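Periplasmic protein-probably involved in high-affinity Fe2+ transport (Escherichia coli F11, PDB 5I0Y) binds copper and probably takes part in high-affinity iron transport in the bacterial periplasm, for which its copper site is required. Local coordinates at residues Trp64-Val75 and Pro96-Met105. The protein carries 1 engineered substitution. Sequence-based numbering, arbitrary orientation.
With CU (copper (II) ion), chain D.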
loop_
_atom_site.group_PDB
_atom_site.type_symbol
_atom_site.label_atom_id
_atom_site.label_comp_id
_atom_site.label_asym_id
_atom_site.label_seq_id
_atom_site.Cartn_x
_atom_site.Cartn_y
_atom_site.Cartn_z
ATOM N N TRP B 64 -7.146 -4.391 -0.971
ATOM C CA TRP B 64 -6.225 -3.799 -1.923
ATOM C C TRP B 64 -4.907 -4.533 -1.940
ATOM O O TRP B 64 -4.432 -5.028 -0.914
ATOM C CB TRP B 64 -5.991 -2.343 -1.550
ATOM C CG TRP B 64 -5.244 -1.571 -2.587
ATOM C CD1 TRP B 64 -5.539 -1.481 -3.940
ATOM C CD2 TRP B 64 -4.047 -0.771 -2.399
ATOM N NE1 TRP B 64 -4.648 -0.688 -4.588
ATOM C CE2 TRP B 64 -3.715 -0.219 -3.716
ATOM C CE3 TRP B 64 -3.251 -0.442 -1.310
ATOM C CZ2 TRP B 64 -2.639 0.638 -3.912
ATOM C CZ3 TRP B 64 -2.154 0.418 -1.528
ATOM C CH2 TRP B 64 -1.852 0.927 -2.793
ATOM N N ILE B 65 -4.300 -4.653 -3.113
ATOM C CA ILE B 65 -2.967 -5.249 -3.166
ATOM C C ILE B 65 -1.960 -4.094 -3.216
ATOM O O ILE B 65 -1.894 -3.384 -4.210
ATOM C CB ILE B 65 -2.800 -6.147 -4.403
ATOM C CG1 ILE B 65 -3.886 -7.248 -4.460
ATOM C CG2 ILE B 65 -1.395 -6.743 -4.408
ATOM C CD1 ILE B 65 -3.897 -8.241 -3.306
ATOM N N PRO B 66 -1.185 -3.895 -2.129
ATOM C CA PRO B 66 -0.239 -2.778 -2.033
ATOM C C PRO B 66 1.131 -3.121 -2.589
ATOM O O PRO B 66 1.417 -4.297 -2.860
ATOM C CB PRO B 66 -0.155 -2.560 -0.517
ATOM C CG PRO B 66 -0.205 -3.962 0.033
ATOM C CD PRO B 66 -1.143 -4.726 -0.906
ATOM N N TYR B 67 1.957 -2.098 -2.794
ATOM C CA TYR B 67 3.380 -2.261 -3.183
ATOM C C TYR B 67 3.581 -2.844 -4.574
ATOM O O TYR B 67 4.667 -3.343 -4.878
ATOM C CB TYR B 67 4.181 -3.044 -2.121
ATOM C CG TYR B 67 4.241 -2.279 -0.832
ATOM C CD1 TYR B 67 5.222 -1.308 -0.617
ATOM C CD2 TYR B 67 3.308 -2.517 0.166
ATOM C CE1 TYR B 67 5.267 -0.598 0.582
ATOM C CE2 TYR B 67 3.342 -1.807 1.356
ATOM C CZ TYR B 67 4.308 -0.862 1.550
ATOM O OH TYR B 67 4.299 -0.189 2.753
ATOM N N LEU B 68 2.578 -2.727 -5.442
ATOM C CA LEU B 68 2.770 -3.177 -6.824
ATOM C C LEU B 68 3.555 -2.136 -7.623
ATOM O O LEU B 68 3.586 -0.954 -7.278
ATOM C CB LEU B 68 1.427 -3.437 -7.505
ATOM C CG LEU B 68 0.613 -4.573 -6.888
ATOM C CD1 LEU B 68 -0.737 -4.700 -7.575
ATOM C CD2 LEU B 68 1.344 -5.909 -6.922
ATOM N N THR B 69 4.186 -2.574 -8.718
ATOM C CA THR B 69 4.830 -1.688 -9.671
ATOM C C THR B 69 4.114 -1.924 -10.993
ATOM O O THR B 69 4.049 -3.050 -11.495
ATOM C CB THR B 69 6.310 -2.028 -9.788
ATOM O OG1 THR B 69 6.888 -1.894 -8.483
ATOM C CG2 THR B 69 7.015 -1.077 -10.765
ATOM N N ILE B 70 3.579 -0.853 -11.553
ATOM C CA ILE B 70 2.708 -0.973 -12.714
ATOM C C ILE B 70 3.031 0.094 -13.724
ATOM O O ILE B 70 3.046 1.299 -13.392
ATOM C CB ILE B 70 1.211 -0.886 -12.344
ATOM C CG1 ILE B 70 0.894 -1.866 -11.222
ATOM C CG2 ILE B 70 0.340 -1.161 -13.573
ATOM C CD1 ILE B 70 -0.523 -1.745 -10.704
ATOM N N SER B 71 3.283 -0.351 -14.953
ATOM C CA SER B 71 3.391 0.553 -16.092
ATOM C C SER B 71 2.293 0.199 -17.094
ATOM O O SER B 71 1.641 -0.832 -16.967
ATOM C CB SER B 71 4.773 0.524 -16.742
ATOM O OG SER B 71 5.042 -0.733 -17.307
ATOM N N TYR B 72 2.065 1.082 -18.053
ATOM C CA TYR B 72 1.023 0.846 -19.041
ATOM C C TYR B 72 1.520 1.105 -20.458
ATOM O O TYR B 72 2.449 1.876 -20.671
ATOM C CB TYR B 72 -0.228 1.716 -18.742
ATOM C CG TYR B 72 -0.001 3.195 -18.982
ATOM C CD1 TYR B 72 -0.138 3.742 -20.263
ATOM C CD2 TYR B 72 0.402 4.039 -17.946
ATOM C CE1 TYR B 72 0.080 5.085 -20.504
ATOM C CE2 TYR B 72 0.625 5.394 -18.181
ATOM C CZ TYR B 72 0.479 5.895 -19.470
ATOM O OH TYR B 72 0.698 7.224 -19.762
ATOM N N THR B 73 0.854 0.464 -21.413
ATOM C CA THR B 73 1.044 0.754 -22.832
ATOM C C THR B 73 -0.343 0.979 -23.399
ATOM O O THR B 73 -1.170 0.077 -23.369
ATOM C CB THR B 73 1.734 -0.408 -23.571
ATOM O OG1 THR B 73 2.990 -0.682 -22.944
ATOM C CG2 THR B 73 1.967 -0.043 -25.045
ATOM N N LEU B 74 -0.589 2.190 -23.884
ATOM C CA LEU B 74 -1.893 2.604 -24.370
ATOM C C LEU B 74 -1.813 2.794 -25.873
ATOM O O LEU B 74 -0.906 3.452 -26.371
ATOM C CB LEU B 74 -2.283 3.929 -23.693
ATOM C CG LEU B 74 -3.620 4.593 -24.027
ATOM C CD1 LEU B 74 -4.768 3.717 -23.519
ATOM C CD2 LEU B 74 -3.673 6.011 -23.448
ATOM N N VAL B 75 -2.776 2.218 -26.583
ATOM C CA VAL B 75 -2.779 2.276 -28.044
ATOM C C VAL B 75 -4.151 2.713 -28.518
ATOM O O VAL B 75 -5.163 2.121 -28.158
ATOM C CB VAL B 75 -2.383 0.913 -28.690
ATOM C CG1 VAL B 75 -2.409 0.988 -30.216
ATOM C CG2 VAL B 75 -1.016 0.443 -28.206
ATOM N N PRO B 96 -7.316 3.485 -1.720
ATOM C CA PRO B 96 -6.057 3.475 -2.480
ATOM C C PRO B 96 -6.209 2.865 -3.866
ATOM O O PRO B 96 -7.096 2.042 -4.091
ATOM C CB PRO B 96 -5.154 2.582 -1.614
ATOM C CG PRO B 96 -6.098 1.688 -0.888
ATOM C CD PRO B 96 -7.319 2.529 -0.598
ATOM N N HIS B 97 -5.335 3.269 -4.779
ATOM C CA HIS B 97 -5.306 2.703 -6.144
ATOM C C HIS B 97 -3.951 2.962 -6.740
ATOM O O HIS B 97 -3.059 3.497 -6.064
ATOM C CB HIS B 97 -6.453 3.301 -6.997
ATOM C CG HIS B 97 -6.307 4.776 -7.242
ATOM N ND1 HIS B 97 -7.120 5.702 -6.676
ATOM C CD2 HIS B 97 -5.368 5.478 -7.981
ATOM C CE1 HIS B 97 -6.714 6.930 -7.059
ATOM N NE2 HIS B 97 -5.643 6.802 -7.843
ATOM N N TYR B 98 -3.763 2.541 -7.998
ATOM C CA TYR B 98 -2.587 2.964 -8.771
ATOM C C TYR B 98 -3.053 3.794 -9.947
ATOM O O TYR B 98 -4.047 3.451 -10.572
ATOM C CB TYR B 98 -1.772 1.754 -9.270
ATOM C CG TYR B 98 -1.329 0.848 -8.150
ATOM C CD1 TYR B 98 -0.119 1.076 -7.485
ATOM C CD2 TYR B 98 -2.119 -0.221 -7.757
ATOM C CE1 TYR B 98 0.288 0.245 -6.452
ATOM C CE2 TYR B 98 -1.725 -1.065 -6.717
ATOM C CZ TYR B 98 -0.523 -0.819 -6.066
ATOM O OH TYR B 98 -0.138 -1.649 -5.034
ATOM N N GLY B 99 -2.361 4.881 -10.264
ATOM C CA GLY B 99 -2.834 5.690 -11.380
ATOM C C GLY B 99 -1.925 6.807 -11.791
ATOM O O GLY B 99 -0.827 6.947 -11.268
ATOM N N ALA B 100 -2.390 7.570 -12.780
ATOM C CA ALA B 100 -1.646 8.727 -13.319
ATOM C C ALA B 100 -2.569 9.555 -14.182
ATOM O O ALA B 100 -3.409 9.017 -14.901
ATOM C CB ALA B 100 -0.431 8.302 -14.143
ATOM N N ASN B 101 -2.422 10.877 -14.117
ATOM C CA ASN B 101 -3.018 11.748 -15.134
ATOM C C ASN B 101 -2.322 11.474 -16.461
ATOM O O ASN B 101 -1.092 11.378 -16.521
ATOM C CB ASN B 101 -2.803 13.215 -14.791
ATOM C CG ASN B 101 -3.751 13.726 -13.722
ATOM O OD1 ASN B 101 -4.726 13.071 -13.311
ATOM N ND2 ASN B 101 -3.497 14.967 -13.300
ATOM N N ILE B 102 -3.120 11.379 -17.511
ATOM C CA ILE B 102 -2.574 11.188 -18.839
ATOM C C ILE B 102 -3.327 12.016 -19.878
ATOM O O ILE B 102 -4.504 12.346 -19.720
ATOM C CB ILE B 102 -2.564 9.699 -19.267
ATOM C CG1 ILE B 102 -3.988 9.184 -19.401
ATOM C CG2 ILE B 102 -1.742 8.821 -18.315
ATOM C CD1 ILE B 102 -4.061 7.870 -20.157
ATOM N N LYS B 103 -2.612 12.343 -20.948
ATOM C CA LYS B 103 -3.239 12.935 -22.107
ATOM C C LYS B 103 -3.614 11.786 -23.020
ATOM O O LYS B 103 -2.772 10.954 -23.338
ATOM C CB LYS B 103 -2.276 13.908 -22.792
ATOM C CG LYS B 103 -2.899 14.724 -23.913
ATOM C CD LYS B 103 -1.853 15.540 -24.656
ATOM C CE LYS B 103 -2.364 15.932 -26.033
ATOM N NZ LYS B 103 -2.528 14.729 -26.901
ATOM N N MET B 104 -4.884 11.726 -23.398
ATOM C CA MET B 104 -5.360 10.726 -24.355
ATOM C C MET B 104 -4.946 11.097 -25.785
ATOM O O MET B 104 -4.342 12.140 -26.022
ATOM C CB MET B 104 -6.868 10.539 -24.204
ATOM C CG MET B 104 -7.255 9.847 -22.894
ATOM S SD MET B 104 -6.702 8.127 -22.739
ATOM C CE MET B 104 -7.941 7.301 -23.730
ATOM N N MET B 105 -5.289 10.230 -26.730
ATOM C CA MET B 105 -4.867 10.390 -28.112
ATOM C C MET B 105 -6.088 10.434 -29.029
ATOM O O MET B 105 -6.133 9.777 -30.078
ATOM C CB MET B 105 -3.887 9.266 -28.476
ATOM C CG MET B 105 -2.722 9.189 -27.498
ATOM S SD MET B 105 -1.522 7.885 -27.804
ATOM C CE MET B 105 -2.278 6.465 -27.020
HETATM CU CU CU D . -4.745 8.513 -8.495
#
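Trp64 lies between Pro96 and Tyr98: Pro96 CB sits 3.5 Å from the centroid of the indole six-membered ring, almost on the ring normal, a CH-pi contact, while Tyr98 OH and Pro66 CA lie over the rim of the opposite face. The Tyr98 ring is likewise covered on both sides. Trp64 CZ2 lies over one face, 3.4 Å from Tyr98 CZ; with planes at 30° and centroids 4.9 Å apart, the two rings are slid so far that they hardly overlap. Ile70 CD1 makes a CH-pi contact with the other face, 4.0 Å from the Tyr98 centroid, and Ile65 O lies at the ring edge, in plane. Two hydrogen bonds fix the phenol: Tyr98 OH donates to a lone pair of Ile65 O, 2.6 Å away, in the carbonyl plane, and accepts the N-H of Leu68, with Leu68 N 3.0 Å from Tyr98 OH and a nearly straight bond (166°). The hydroxyl thus ties together the two ends of the loop Ile65-Leu68 that leads into the strand.

In the mixed beta sandwich, strands 69-76 and 95-102 are not hydrogen-bonded neighbours, since strand 82-92 lies between them in the sheet; the axes of segments 69-75 and 96-102 approach to 8.4 Å, crossing at 37° with N-to-C directions broadly alike, and their facing side chains fill the interior. Along strand 95-102 residues alternate: Tyr98 and Ile102 turn inward, whereas His97 turns away and binds copper through NE2, joined by His44, Met90 and His127 of the second subunit.

Further along, the Tyr72 hydroxyl, hydrogen-bonded to Gln83, passes Ile102 CG2. Leu74, its CG anti to the backbone N, reaches across so that CD2 meets both Ile102 CD1 and Met104 SD, each at 3.8 Å. More tentatively, one of two Met105 conformers, bent at its last torsion, brings CE alongside Leu74 CG.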